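Putative oxidoreductase (PDB 2ISM) is a putative oxidoreductase of the glucose/sorbosone dehydrogenase family, a six-bladed beta-propeller that carries a bound calcium ion. Local coordinates at residues Thr63-Ser68 against Val108-Leu113; Glu157-Gln162 against Gly244-Val249; Arg292-Gly297 against Val304-Thr309; Gly315-Val320 against Val330-Arg335. One frame throughout, in Å; residues are numbered along the deposited sequence.

Contact 1: Thr63-Ser68 against Val108-Leu113; sequences TYAELS and VRLRHL
Tyr64 reaches across to His112 and makes the one polar link between segments 63-68 and 108-113, with Tyr64 OH 2.7 Å from His112 ND1 in a hydrogen bond for which either atom could be the donor. The phenol ring arrives because CG of Tyr64 lies anti to the backbone N (chi1 -179°), which carries the hydroxyl over to the imidazole although the CB bond itself does not aim there. The two rings meet edge against edge, the hydroxyl close to the plane of the imidazole, with centroids 5.8 Å apart and planes turned by 22°. Phe86 meets the His112 ring edge-to-face. Tyr64 and Ala65 both lie opposite Ile53, a classic beta bulge, at the point where the chain turns a corner.

At Ala65 the contact becomes apolar: its CB points toward the other segment and touches Leu110 CD1 at 3.7 Å. Leu67 continues the hydrophobic strip, meeting Leu110 tip to tip, with Leu67 CD2 3.9 Å from Leu110 CD2. Leu110 therefore serves two partners with its two methyl branches, one for each, while Ile53 also packs on it.

The backbones stay well apart, the nearest alpha carbons being those of Ala65 and Leu110 at 8.8 Å. Between these segments side chains make the link; a backbone bond from Tyr64 to Gly117 also joins the two sheets. The chemistry implies an apolar interface between adjacent propeller blades, pinned at one end by a short hydrogen bond that satisfies the buried Tyr64 hydroxyl and probably limits rotation of the His112 imidazole.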
loop_
_atom_site.group_PDB
_atom_site.type_symbol
_atom_site.label_atom_id
_atom_site.label_comp_id
_atom_site.label_asym_id
_atom_site.label_seq_id
_atom_site.Cartn_x
_atom_site.Cartn_y
_atom_site.Cartn_z
ATOM N N THR B 63 24.060 -17.852 9.408
ATOM C CA THR B 63 24.437 -18.219 8.053
ATOM C C THR B 63 23.609 -19.415 7.596
ATOM O O THR B 63 23.705 -20.512 8.152
ATOM C CB THR B 63 25.932 -18.563 7.957
ATOM O OG1 THR B 63 26.705 -17.403 8.292
ATOM C CG2 THR B 63 26.286 -19.009 6.543
ATOM N N TYR B 64 22.779 -19.183 6.587
ATOM C CA TYR B 64 21.917 -20.218 6.033
ATOM C C TYR B 64 22.760 -21.144 5.167
ATOM O O TYR B 64 22.606 -22.367 5.199
ATOM C CB TYR B 64 20.819 -19.573 5.186
ATOM C CG TYR B 64 19.854 -20.556 4.572
ATOM C CD1 TYR B 64 18.868 -21.173 5.342
ATOM C CD2 TYR B 64 19.922 -20.868 3.216
ATOM C CE1 TYR B 64 17.973 -22.077 4.771
ATOM C CE2 TYR B 64 19.037 -21.766 2.636
ATOM C CZ TYR B 64 18.064 -22.367 3.415
ATOM O OH TYR B 64 17.181 -23.251 2.834
ATOM N N ALA B 65 23.655 -20.547 4.388
ATOM C CA ALA B 65 24.533 -21.308 3.516
ATOM C C ALA B 65 25.696 -20.457 3.044
ATOM O O ALA B 65 25.621 -19.227 3.005
ATOM C CB ALA B 65 23.758 -21.823 2.311
ATOM N N GLU B 66 26.791 -21.118 2.705
ATOM C CA GLU B 66 27.946 -20.413 2.192
ATOM C C GLU B 66 28.243 -21.058 0.849
ATOM O O GLU B 66 28.358 -22.280 0.756
ATOM C CB GLU B 66 29.139 -20.558 3.134
ATOM C CG GLU B 66 30.270 -19.594 2.822
ATOM C CD GLU B 66 31.277 -19.494 3.948
ATOM O OE1 GLU B 66 30.862 -19.202 5.093
ATOM O OE2 GLU B 66 32.482 -19.701 3.690
ATOM N N LEU B 67 28.337 -20.240 -0.192
ATOM C CA LEU B 67 28.612 -20.748 -1.529
ATOM C C LEU B 67 29.881 -20.131 -2.094
ATOM O O LEU B 67 30.151 -18.948 -1.894
ATOM C CB LEU B 67 27.441 -20.436 -2.466
ATOM C CG LEU B 67 26.071 -21.023 -2.109
ATOM C CD1 LEU B 67 25.004 -20.423 -3.011
ATOM C CD2 LEU B 67 26.107 -22.532 -2.257
ATOM N N SER B 68 30.667 -20.946 -2.787
ATOM C CA SER B 68 31.888 -20.468 -3.412
ATOM C C SER B 68 31.456 -19.626 -4.603
ATOM O O SER B 68 30.655 -20.069 -5.424
ATOM C CB SER B 68 32.736 -21.649 -3.895
ATOM O OG SER B 68 33.799 -21.209 -4.727
ATOM N N VAL B 108 21.725 -22.041 -9.430
ATOM C CA VAL B 108 21.810 -23.281 -8.683
ATOM C C VAL B 108 20.592 -23.380 -7.783
ATOM O O VAL B 108 19.822 -22.430 -7.650
ATOM C CB VAL B 108 23.094 -23.348 -7.820
ATOM C CG1 VAL B 108 24.319 -23.360 -8.719
ATOM C CG2 VAL B 108 23.150 -22.163 -6.858
ATOM N N ARG B 109 20.425 -24.543 -7.176
ATOM C CA ARG B 109 19.312 -24.796 -6.288
ATOM C C ARG B 109 19.869 -25.446 -5.022
ATOM O O ARG B 109 20.716 -26.333 -5.108
ATOM C CB ARG B 109 18.330 -25.739 -6.988
ATOM C CG ARG B 109 17.044 -25.977 -6.257
ATOM C CD ARG B 109 16.040 -26.701 -7.143
ATOM N NE ARG B 109 16.223 -28.149 -7.194
ATOM C CZ ARG B 109 15.355 -28.977 -7.770
ATOM N NH1 ARG B 109 14.259 -28.488 -8.338
ATOM N NH2 ARG B 109 15.567 -30.287 -7.767
ATOM N N LEU B 110 19.409 -24.994 -3.858
ATOM C CA LEU B 110 19.846 -25.559 -2.583
ATOM C C LEU B 110 18.669 -26.282 -1.935
ATOM O O LEU B 110 17.518 -25.873 -2.101
ATOM C CB LEU B 110 20.316 -24.463 -1.618
ATOM C CG LEU B 110 21.425 -23.485 -2.006
ATOM C CD1 LEU B 110 21.911 -22.779 -0.747
ATOM C CD2 LEU B 110 22.573 -24.220 -2.662
ATOM N N ARG B 111 18.954 -27.352 -1.202
ATOM C CA ARG B 111 17.897 -28.084 -0.513
ATOM C C ARG B 111 17.730 -27.462 0.874
ATOM O O ARG B 111 18.693 -27.335 1.635
ATOM C CB ARG B 111 18.248 -29.574 -0.395
ATOM C CG ARG B 111 17.297 -30.361 0.513
ATOM C CD ARG B 111 17.610 -31.848 0.500
ATOM N NE ARG B 111 17.096 -32.506 -0.698
ATOM C CZ ARG B 111 15.811 -32.772 -0.908
ATOM N NH1 ARG B 111 14.906 -32.442 0.004
ATOM N NH2 ARG B 111 15.430 -33.365 -2.032
ATOM N N HIS B 112 16.501 -27.063 1.184
ATOM C CA HIS B 112 16.169 -26.436 2.460
ATOM C C HIS B 112 16.104 -27.464 3.583
ATOM O O HIS B 112 15.382 -28.454 3.480
ATOM C CB HIS B 112 14.822 -25.719 2.333
ATOM C CG HIS B 112 14.355 -25.065 3.595
ATOM N ND1 HIS B 112 14.987 -23.972 4.149
ATOM C CD2 HIS B 112 13.302 -25.339 4.403
ATOM C CE1 HIS B 112 14.342 -23.601 5.241
ATOM N NE2 HIS B 112 13.317 -24.412 5.416
ATOM N N LEU B 113 16.853 -27.219 4.655
ATOM C CA LEU B 113 16.881 -28.132 5.796
ATOM C C LEU B 113 16.386 -27.460 7.068
ATOM O O LEU B 113 16.623 -27.953 8.171
ATOM C CB LEU B 113 18.301 -28.661 6.017
ATOM C CG LEU B 113 18.926 -29.440 4.853
ATOM C CD1 LEU B 113 20.378 -29.784 5.174
ATOM C CD2 LEU B 113 18.115 -30.703 4.591
#

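Contact 2: Glu157-Gln162 against Gly244-Val249; sequences ERELAQ and GWPRVV
Trp245, Gln162 and Arg158 have the most surface buried where segment 157-162 meets segment 244-249. Gln162 folds back at chi2 (-62°), which brings its amide to the Trp245 carbonyl: Gln162 NE2 donates to Trp245 O at 2.7 Å in an almost straight bond (177°), although the donor stands well above the carbonyl plane. Asn242 holds the other end of this amide through Gln162 OE1, so the group is gripped on both its oxygen and its nitrogen. The aliphatic CG of Gln162 also lies over one face of the Arg247 guanidinium, 3.6 Å from Arg247 CZ.

The Trp245 indole meets Ala161 CB at its edge, with Trp245 CD1 3.9 Å away, while Arg158 CB approaches Trp245 NE1 to 3.7 Å. That indole nitrogen is bonded to Glu154. Trp245 CZ2 lies over one face of the Arg158 guanidinium, the two planes 34° apart; the guanidinium pairs with Glu226. Arg158 CB also packs on Pro246 CB, whose ring follows a cis peptide bond and covers one face of the indole. Farther along, Arg247 NH1 donates to Glu159 OE1 at 2.9 Å, on its syn lone pair, in a salt bridge whose two planes are nearly coplanar.

Both segments are loops. Residues 158-162 have helical backbone angles and lie between strands 148-151 and 170-174; the other loop lies between strands 232-237 and 262-264. The contact thus joins two blades, next to the calcium site of Glu233 and Tyr243.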
loop_
_atom_site.group_PDB
_atom_site.type_symbol
_atom_site.label_atom_id
_atom_site.label_comp_id
_atom_site.label_asym_id
_atom_site.label_seq_id
_atom_site.Cartn_x
_atom_site.Cartn_y
_atom_site.Cartn_z
ATOM N N GLU B 157 30.478 -7.388 -23.738
ATOM C CA GLU B 157 30.679 -7.840 -25.113
ATOM C C GLU B 157 29.281 -7.629 -25.680
ATOM O O GLU B 157 28.510 -8.566 -25.875
ATOM C CB GLU B 157 31.106 -9.312 -25.134
ATOM C CG GLU B 157 32.580 -9.506 -24.749
ATOM C CD GLU B 157 32.956 -10.951 -24.443
ATOM O OE1 GLU B 157 32.420 -11.868 -25.102
ATOM O OE2 GLU B 157 33.803 -11.169 -23.549
ATOM N N ARG B 158 28.970 -6.355 -25.904
ATOM C CA ARG B 158 27.665 -5.907 -26.372
ATOM C C ARG B 158 26.937 -6.724 -27.436
ATOM O O ARG B 158 25.712 -6.828 -27.391
ATOM C CB ARG B 158 27.760 -4.444 -26.810
ATOM C CG ARG B 158 28.669 -4.181 -27.995
ATOM C CD ARG B 158 28.886 -2.684 -28.153
ATOM N NE ARG B 158 29.868 -2.176 -27.199
ATOM C CZ ARG B 158 29.812 -0.976 -26.631
ATOM N NH1 ARG B 158 30.757 -0.596 -25.779
ATOM N NH2 ARG B 158 28.801 -0.160 -26.897
ATOM N N GLU B 159 27.666 -7.307 -28.381
ATOM C CA GLU B 159 27.026 -8.093 -29.434
ATOM C C GLU B 159 26.308 -9.348 -28.945
ATOM O O GLU B 159 25.458 -9.896 -29.651
ATOM C CB GLU B 159 28.045 -8.483 -30.507
ATOM C CG GLU B 159 28.402 -7.352 -31.456
ATOM C CD GLU B 159 27.175 -6.722 -32.094
ATOM O OE1 GLU B 159 26.351 -7.464 -32.674
ATOM O OE2 GLU B 159 27.037 -5.483 -32.018
ATOM N N LEU B 160 26.639 -9.812 -27.746
ATOM C CA LEU B 160 25.986 -11.005 -27.222
ATOM C C LEU B 160 24.483 -10.792 -27.064
ATOM O O LEU B 160 23.695 -11.708 -27.296
ATOM C CB LEU B 160 26.582 -11.398 -25.865
ATOM C CG LEU B 160 28.059 -11.806 -25.838
ATOM C CD1 LEU B 160 28.441 -12.244 -24.431
ATOM C CD2 LEU B 160 28.301 -12.935 -26.826
ATOM N N ALA B 161 24.093 -9.579 -26.679
ATOM C CA ALA B 161 22.683 -9.251 -26.457
ATOM C C ALA B 161 21.769 -9.530 -27.644
ATOM O O ALA B 161 20.603 -9.884 -27.462
ATOM C CB ALA B 161 22.547 -7.794 -26.046
ATOM N N GLN B 162 22.298 -9.359 -28.853
ATOM C CA GLN B 162 21.523 -9.576 -30.078
ATOM C C GLN B 162 21.664 -10.994 -30.624
ATOM O O GLN B 162 20.968 -11.382 -31.563
ATOM C CB GLN B 162 21.967 -8.580 -31.155
ATOM C CG GLN B 162 21.612 -7.131 -30.869
ATOM C CD GLN B 162 20.115 -6.911 -30.790
ATOM O OE1 GLN B 162 19.363 -7.396 -31.634
ATOM N NE2 GLN B 162 19.676 -6.168 -29.780
ATOM N N GLY B 244 16.653 -3.607 -28.089
ATOM C CA GLY B 244 17.636 -2.713 -28.683
ATOM C C GLY B 244 19.124 -2.681 -28.402
ATOM O O GLY B 244 19.878 -2.307 -29.298
ATOM N N TRP B 245 19.570 -3.029 -27.199
ATOM C CA TRP B 245 21.006 -2.982 -26.928
ATOM C C TRP B 245 21.766 -3.987 -27.796
ATOM O O TRP B 245 21.364 -5.143 -27.906
ATOM C CB TRP B 245 21.282 -3.269 -25.444
ATOM C CG TRP B 245 22.744 -3.207 -25.089
ATOM C CD1 TRP B 245 23.573 -4.260 -24.820
ATOM C CD2 TRP B 245 23.553 -2.023 -24.991
ATOM N NE1 TRP B 245 24.848 -3.807 -24.560
ATOM C CE2 TRP B 245 24.863 -2.441 -24.659
ATOM C CE3 TRP B 245 23.297 -0.653 -25.153
ATOM C CZ2 TRP B 245 25.918 -1.531 -24.484
ATOM C CZ3 TRP B 245 24.346 0.251 -24.979
ATOM C CH2 TRP B 245 25.641 -0.195 -24.649
ATOM N N PRO B 246 22.878 -3.557 -28.432
ATOM C CA PRO B 246 23.496 -2.226 -28.405
ATOM C C PRO B 246 23.139 -1.380 -29.632
ATOM O O PRO B 246 23.712 -0.309 -29.843
ATOM C CB PRO B 246 24.977 -2.552 -28.372
ATOM C CG PRO B 246 25.047 -3.686 -29.341
ATOM C CD PRO B 246 23.826 -4.543 -28.988
ATOM N N ARG B 247 22.200 -1.868 -30.437
ATOM C CA ARG B 247 21.772 -1.169 -31.645
ATOM C C ARG B 247 21.090 0.150 -31.301
ATOM O O ARG B 247 21.267 1.154 -31.994
ATOM C CB ARG B 247 20.786 -2.031 -32.433
ATOM C CG ARG B 247 21.203 -3.482 -32.635
ATOM C CD ARG B 247 22.159 -3.650 -33.803
ATOM N NE ARG B 247 22.230 -5.047 -34.232
ATOM C CZ ARG B 247 23.187 -5.904 -33.888
ATOM N NH1 ARG B 247 24.185 -5.523 -33.103
ATOM N NH2 ARG B 247 23.137 -7.155 -34.325
ATOM N N VAL B 248 20.310 0.138 -30.224
ATOM C CA VAL B 248 19.570 1.318 -29.795
ATOM C C VAL B 248 19.828 1.681 -28.339
ATOM O O VAL B 248 19.963 0.806 -27.483
ATOM C CB VAL B 248 18.049 1.095 -29.936
ATOM C CG1 VAL B 248 17.322 2.427 -29.932
ATOM C CG2 VAL B 248 17.752 0.305 -31.194
ATOM N N VAL B 249 19.887 2.982 -28.072
ATOM C CA VAL B 249 20.081 3.509 -26.725
ATOM C C VAL B 249 18.944 4.506 -26.516
ATOM O O VAL B 249 18.813 5.469 -27.270
ATOM C CB VAL B 249 21.437 4.244 -26.584
ATOM C CG1 VAL B 249 21.532 4.907 -25.215
ATOM C CG2 VAL B 249 22.581 3.261 -26.772
#

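Contact 3: Arg292-Gly297 against Val304-Thr309; sequences RLVLEG and VLRVET
Arg292, Glu308 and Arg306 form a salt-bridge network on one face of an antiparallel hairpin, with the carboxylate shared between two arginines. Arg306 NE donates to Glu308 OE2 at 2.9 Å; the oxygen lies in the Arg306 guanidinium plane, while NE meets the carboxylate from above its plane. On the other oxygen the link is weak: Arg292 NH1 stands 3.1 Å from Glu308 OE1, with the two planes nearly perpendicular (87°). Tyr281 is the stronger partner of Arg292, at NE.

Val294 lies on the same face, its CG2 methyl over one face of the Arg306 guanidinium and 3.5 Å from Arg306 CG. The first torsion of Arg306 (chi1 61°) sets CG between the backbone N and carbonyl carbon, from where the extended chain runs across the valine. Opposite this face, Leu293 and Leu295 close on Val304 and Val307, the nearest being Leu295 CD2 at 3.9 Å from Val304 CG2.

The backbones are tied by bonds such as Arg292 N to Glu308 O (2.6 Å) and Leu305 N to Val294 O (2.7 Å). Further along, Leu305 packs against Glu296 CB and lies close to its OE1; OE2 pairs with Arg303.

Strands 289-298 and 301-312 are the last two of a four-stranded propeller blade, 301-312 being its outermost strand. Leu293 rests on strand 279-284, and Val304 and Val307 touch Tyr262 of strand 262-264; Arg292 also packs on Lys212 of the second subunit.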
loop_
_atom_site.group_PDB
_atom_site.type_symbol
_atom_site.label_atom_id
_atom_site.label_comp_id
_atom_site.label_asym_id
_atom_site.label_seq_id
_atom_site.Cartn_x
_atom_site.Cartn_y
_atom_site.Cartn_z
ATOM N N ARG B 292 9.522 6.648 -7.316
ATOM C CA ARG B 292 8.159 6.171 -7.481
ATOM C C ARG B 292 7.698 6.620 -8.861
ATOM O O ARG B 292 7.716 7.813 -9.168
ATOM C CB ARG B 292 7.255 6.785 -6.405
ATOM C CG ARG B 292 5.784 6.426 -6.535
ATOM C CD ARG B 292 4.897 7.284 -5.630
ATOM N NE ARG B 292 5.120 7.026 -4.209
ATOM C CZ ARG B 292 5.737 7.863 -3.380
ATOM N NH1 ARG B 292 6.197 9.028 -3.821
ATOM N NH2 ARG B 292 5.895 7.532 -2.104
ATOM N N LEU B 293 7.318 5.665 -9.704
ATOM C CA LEU B 293 6.843 5.984 -11.045
ATOM C C LEU B 293 5.323 5.865 -11.061
ATOM O O LEU B 293 4.774 4.796 -10.796
ATOM C CB LEU B 293 7.452 5.032 -12.084
ATOM C CG LEU B 293 8.848 5.343 -12.634
ATOM C CD1 LEU B 293 9.862 5.429 -11.507
ATOM C CD2 LEU B 293 9.241 4.258 -13.621
ATOM N N VAL B 294 4.650 6.973 -11.350
ATOM C CA VAL B 294 3.195 6.987 -11.399
ATOM C C VAL B 294 2.777 6.637 -12.818
ATOM O O VAL B 294 3.101 7.353 -13.766
ATOM C CB VAL B 294 2.638 8.374 -11.024
ATOM C CG1 VAL B 294 1.119 8.323 -10.969
ATOM C CG2 VAL B 294 3.210 8.815 -9.682
ATOM N N LEU B 295 2.055 5.531 -12.957
ATOM C CA LEU B 295 1.628 5.062 -14.264
ATOM C C LEU B 295 0.182 5.374 -14.623
ATOM O O LEU B 295 -0.689 5.488 -13.759
ATOM C CB LEU B 295 1.834 3.550 -14.360
ATOM C CG LEU B 295 3.176 2.981 -13.892
ATOM C CD1 LEU B 295 3.156 1.468 -14.041
ATOM C CD2 LEU B 295 4.310 3.588 -14.698
ATOM N N GLU B 296 -0.055 5.502 -15.923
ATOM C CA GLU B 296 -1.381 5.758 -16.455
ATOM C C GLU B 296 -1.519 4.907 -17.706
ATOM O O GLU B 296 -0.616 4.869 -18.543
ATOM C CB GLU B 296 -1.559 7.235 -16.813
ATOM C CG GLU B 296 -2.877 7.527 -17.519
ATOM C CD GLU B 296 -3.142 9.010 -17.689
ATOM O OE1 GLU B 296 -3.276 9.713 -16.664
ATOM O OE2 GLU B 296 -3.218 9.472 -18.848
ATOM N N GLY B 297 -2.642 4.212 -17.827
ATOM C CA GLY B 297 -2.847 3.385 -18.997
ATOM C C GLY B 297 -3.529 2.066 -18.717
ATOM O O GLY B 297 -4.277 1.920 -17.750
ATOM N N VAL B 304 4.505 6.832 -18.065
ATOM C CA VAL B 304 4.750 7.420 -16.759
ATOM C C VAL B 304 4.227 8.852 -16.685
ATOM O O VAL B 304 4.659 9.718 -17.444
ATOM C CB VAL B 304 6.259 7.419 -16.424
ATOM C CG1 VAL B 304 6.490 8.036 -15.053
ATOM C CG2 VAL B 304 6.797 5.992 -16.458
ATOM N N LEU B 305 3.286 9.086 -15.774
ATOM C CA LEU B 305 2.718 10.415 -15.582
ATOM C C LEU B 305 3.752 11.304 -14.910
ATOM O O LEU B 305 4.049 12.400 -15.384
ATOM C CB LEU B 305 1.476 10.349 -14.694
ATOM C CG LEU B 305 0.162 9.885 -15.316
ATOM C CD1 LEU B 305 -0.904 9.803 -14.233
ATOM C CD2 LEU B 305 -0.258 10.859 -16.413
ATOM N N ARG B 306 4.298 10.821 -13.801
ATOM C CA ARG B 306 5.299 11.573 -13.060
ATOM C C ARG B 306 6.203 10.660 -12.238
ATOM O O ARG B 306 5.849 9.522 -11.928
ATOM C CB ARG B 306 4.621 12.587 -12.131
ATOM C CG ARG B 306 3.715 11.967 -11.076
ATOM C CD ARG B 306 3.201 13.021 -10.098
ATOM N NE ARG B 306 2.362 12.441 -9.052
ATOM C CZ ARG B 306 1.133 11.973 -9.248
ATOM N NH1 ARG B 306 0.584 12.019 -10.455
ATOM N NH2 ARG B 306 0.455 11.449 -8.236
ATOM N N VAL B 307 7.377 11.177 -11.896
ATOM C CA VAL B 307 8.349 10.442 -11.101
ATOM C C VAL B 307 8.581 11.222 -9.812
ATOM O O VAL B 307 8.806 12.432 -9.845
ATOM C CB VAL B 307 9.686 10.299 -11.860
ATOM C CG1 VAL B 307 10.685 9.513 -11.021
ATOM C CG2 VAL B 307 9.449 9.605 -13.193
ATOM N N GLU B 308 8.515 10.531 -8.678
ATOM C CA GLU B 308 8.716 11.168 -7.381
ATOM C C GLU B 308 9.739 10.401 -6.554
ATOM O O GLU B 308 9.916 9.201 -6.732
ATOM C CB GLU B 308 7.394 11.220 -6.608
ATOM C CG GLU B 308 6.209 11.729 -7.426
ATOM C CD GLU B 308 4.909 11.742 -6.638
ATOM O OE1 GLU B 308 4.637 10.760 -5.916
ATOM O OE2 GLU B 308 4.150 12.729 -6.751
ATOM N N THR B 309 10.413 11.100 -5.647
ATOM C CA THR B 309 11.389 10.454 -4.780
ATOM C C THR B 309 10.652 9.936 -3.553
ATOM O O THR B 309 10.011 10.705 -2.838
ATOM C CB THR B 309 12.484 11.435 -4.333
ATOM O OG1 THR B 309 13.257 11.834 -5.471
ATOM C CG2 THR B 309 13.400 10.782 -3.303
#

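Contact 4: Gly315-Val320 against Val330-Arg335; sequences GRLREV and VTTSNR
Val330 pairs with Val320 as an antiparallel non-hydrogen-bonded pair, their side chains lying side by side with Val330 CG2 4.0 Å from Val320 CG2. Its other branch, CG1, packs on Leu317 CD2.

Thr331 does the most bonding. Its backbone N donates to Glu319 O at 3.0 Å, its carbonyl accepts from Arg318 N, and its hydroxyl takes the N-H of Glu319, with Thr331 OG1 3.0 Å from Glu319 N. The hydroxyl is set between backbone N and carbonyl carbon (chi1 69°), which leaves it facing the bulge; Pro33 O is its further partner. The register shifts by one residue between Leu317 and Val320, and this side-chain bond serves the extra N-H.

Thr332 faces Leu317, with Thr332 CG2 4.0 Å from Leu317 CD2, while its hydroxyl bonds to Asp346. Ser333 N then closes on Arg316 O at 2.7 Å. Ser333 OG lies in the guanidinium plane of Arg318 and accepts from Arg318 NE at 2.9 Å (159°). Asp336 binds Ser333 OG, Arg316 and Arg318, so one carboxylate gathers both arginines and the serine; its negative charge probably balances theirs in this buried setting.

These are strands 317-322 and 328-332, a beta hairpin carrying a beta bulge. Their sheet also includes strands 348-351 and 23-27, so chain start and chain end are joined in one blade, the closure characteristic of beta-propellers.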
loop_
_atom_site.group_PDB
_atom_site.type_symbol
_atom_site.label_atom_id
_atom_site.label_comp_id
_atom_site.label_asym_id
_atom_site.label_seq_id
_atom_site.Cartn_x
_atom_site.Cartn_y
_atom_site.Cartn_z
ATOM N N GLY B 315 21.954 6.302 0.997
ATOM C CA GLY B 315 22.997 5.799 0.123
ATOM C C GLY B 315 22.441 5.006 -1.047
ATOM O O GLY B 315 21.264 5.130 -1.399
ATOM N N ARG B 316 23.296 4.185 -1.647
ATOM C CA ARG B 316 22.923 3.365 -2.796
ATOM C C ARG B 316 21.875 2.316 -2.424
ATOM O O ARG B 316 21.996 1.641 -1.405
ATOM C CB ARG B 316 24.176 2.678 -3.352
ATOM C CG ARG B 316 25.254 3.647 -3.818
ATOM C CD ARG B 316 26.600 2.950 -3.980
ATOM N NE ARG B 316 26.574 1.874 -4.969
ATOM C CZ ARG B 316 26.580 2.062 -6.286
ATOM N NH1 ARG B 316 26.609 3.291 -6.787
ATOM N NH2 ARG B 316 26.567 1.017 -7.103
ATOM N N LEU B 317 20.843 2.186 -3.252
ATOM C CA LEU B 317 19.787 1.206 -2.999
ATOM C C LEU B 317 19.611 0.148 -4.084
ATOM O O LEU B 317 19.326 0.480 -5.235
ATOM C CB LEU B 317 18.419 1.897 -2.961
ATOM C CG LEU B 317 18.295 3.073 -1.977
ATOM C CD1 LEU B 317 16.854 3.563 -1.940
ATOM C CD2 LEU B 317 18.737 2.638 -0.583
ATOM N N ARG B 318 19.775 -1.123 -3.722
ATOM C CA ARG B 318 19.666 -2.202 -4.703
ATOM C C ARG B 318 18.499 -3.182 -4.829
ATOM O O ARG B 318 17.977 -3.392 -5.925
ATOM C CB ARG B 318 20.883 -3.092 -4.415
ATOM C CG ARG B 318 21.177 -4.114 -5.504
ATOM C CD ARG B 318 22.474 -4.869 -5.225
ATOM N NE ARG B 318 23.677 -4.085 -5.514
ATOM C CZ ARG B 318 24.170 -3.883 -6.734
ATOM N NH1 ARG B 318 23.562 -4.402 -7.789
ATOM N NH2 ARG B 318 25.285 -3.180 -6.898
ATOM N N GLU B 319 18.090 -3.781 -3.714
ATOM C CA GLU B 319 16.984 -4.734 -3.730
ATOM C C GLU B 319 15.746 -3.966 -3.265
ATOM O O GLU B 319 15.844 -3.006 -2.502
ATOM C CB GLU B 319 17.219 -5.934 -2.796
ATOM C CG GLU B 319 15.965 -6.775 -2.484
ATOM C CD GLU B 319 15.445 -7.564 -3.680
ATOM O OE1 GLU B 319 15.161 -6.947 -4.727
ATOM O OE2 GLU B 319 15.313 -8.806 -3.570
ATOM N N VAL B 320 14.585 -4.386 -3.752
ATOM C CA VAL B 320 13.314 -3.788 -3.364
ATOM C C VAL B 320 12.219 -4.812 -3.640
ATOM O O VAL B 320 12.028 -5.247 -4.776
ATOM C CB VAL B 320 13.027 -2.456 -4.124
ATOM C CG1 VAL B 320 13.203 -2.641 -5.613
ATOM C CG2 VAL B 320 11.613 -1.978 -3.813
ATOM N N VAL B 330 13.702 -2.710 1.276
ATOM C CA VAL B 330 14.757 -2.210 0.410
ATOM C C VAL B 330 16.108 -2.491 1.058
ATOM O O VAL B 330 16.209 -2.533 2.284
ATOM C CB VAL B 330 14.605 -0.687 0.189
ATOM C CG1 VAL B 330 15.762 -0.159 -0.635
ATOM C CG2 VAL B 330 13.279 -0.396 -0.515
ATOM N N THR B 331 17.136 -2.712 0.244
ATOM C CA THR B 331 18.472 -2.955 0.785
ATOM C C THR B 331 19.432 -1.898 0.256
ATOM O O THR B 331 19.219 -1.334 -0.819
ATOM C CB THR B 331 19.021 -4.348 0.403
ATOM O OG1 THR B 331 19.297 -4.394 -1.006
ATOM C CG2 THR B 331 18.019 -5.432 0.771
ATOM N N THR B 332 20.484 -1.621 1.021
ATOM C CA THR B 332 21.472 -0.633 0.615
ATOM C C THR B 332 22.671 -1.348 -0.007
ATOM O O THR B 332 22.919 -2.530 0.260
ATOM C CB THR B 332 21.933 0.225 1.806
ATOM O OG1 THR B 332 22.538 -0.613 2.792
ATOM C CG2 THR B 332 20.745 0.942 2.436
ATOM N N SER B 333 23.411 -0.628 -0.842
ATOM C CA SER B 333 24.549 -1.215 -1.533
ATOM C C SER B 333 25.867 -0.484 -1.347
ATOM O O SER B 333 26.831 -0.717 -2.082
ATOM C CB SER B 333 24.160 -1.469 -2.991
ATOM O OG SER B 333 25.089 -2.306 -3.647
ATOM N N ASN B 334 25.899 0.398 -0.354
ATOM C CA ASN B 334 27.081 1.199 -0.048
ATOM C C ASN B 334 28.442 0.528 0.027
ATOM O O ASN B 334 29.473 1.189 -0.104
ATOM C CB ASN B 334 26.818 1.971 1.243
ATOM C CG ASN B 334 25.553 2.791 1.165
ATOM O OD1 ASN B 334 24.715 2.761 2.069
ATOM N ND2 ASN B 334 25.407 3.530 0.078
ATOM N N ARG B 335 28.447 -0.784 0.229
ATOM C CA ARG B 335 29.702 -1.518 0.332
ATOM C C ARG B 335 30.057 -2.309 -0.926
ATOM O O ARG B 335 30.920 -3.185 -0.881
ATOM C CB ARG B 335 29.643 -2.456 1.543
ATOM C CG ARG B 335 29.410 -1.729 2.861
ATOM C CD ARG B 335 29.236 -2.694 4.026
ATOM N NE ARG B 335 30.421 -3.521 4.243
ATOM C CZ ARG B 335 30.489 -4.507 5.132
ATOM N NH1 ARG B 335 29.439 -4.789 5.891
ATOM N NH2 ARG B 335 31.606 -5.217 5.259
#

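Contacts 1 and 4 are buried, contact 2 is partly so and contact 3 lies on the surface. Contacts 3 and 4 each pair neighbouring strands of one hairpin through backbone bonds, and strand 301-312 leads directly into strand 317-322; their nearest atoms are about 8 Å apart. Contacts 1 and 2 instead join different blades, by side chains in contact 1 and through loops in contact 2. Charge follows place: contact 3 has ion pairs on and across the last two strands of its blade, contact 4 gathers buried arginines round an aspartate, contact 2 mixes buried tryptophan and proline with an exposed Glu-Arg salt bridge, and contact 1 is mostly apolar.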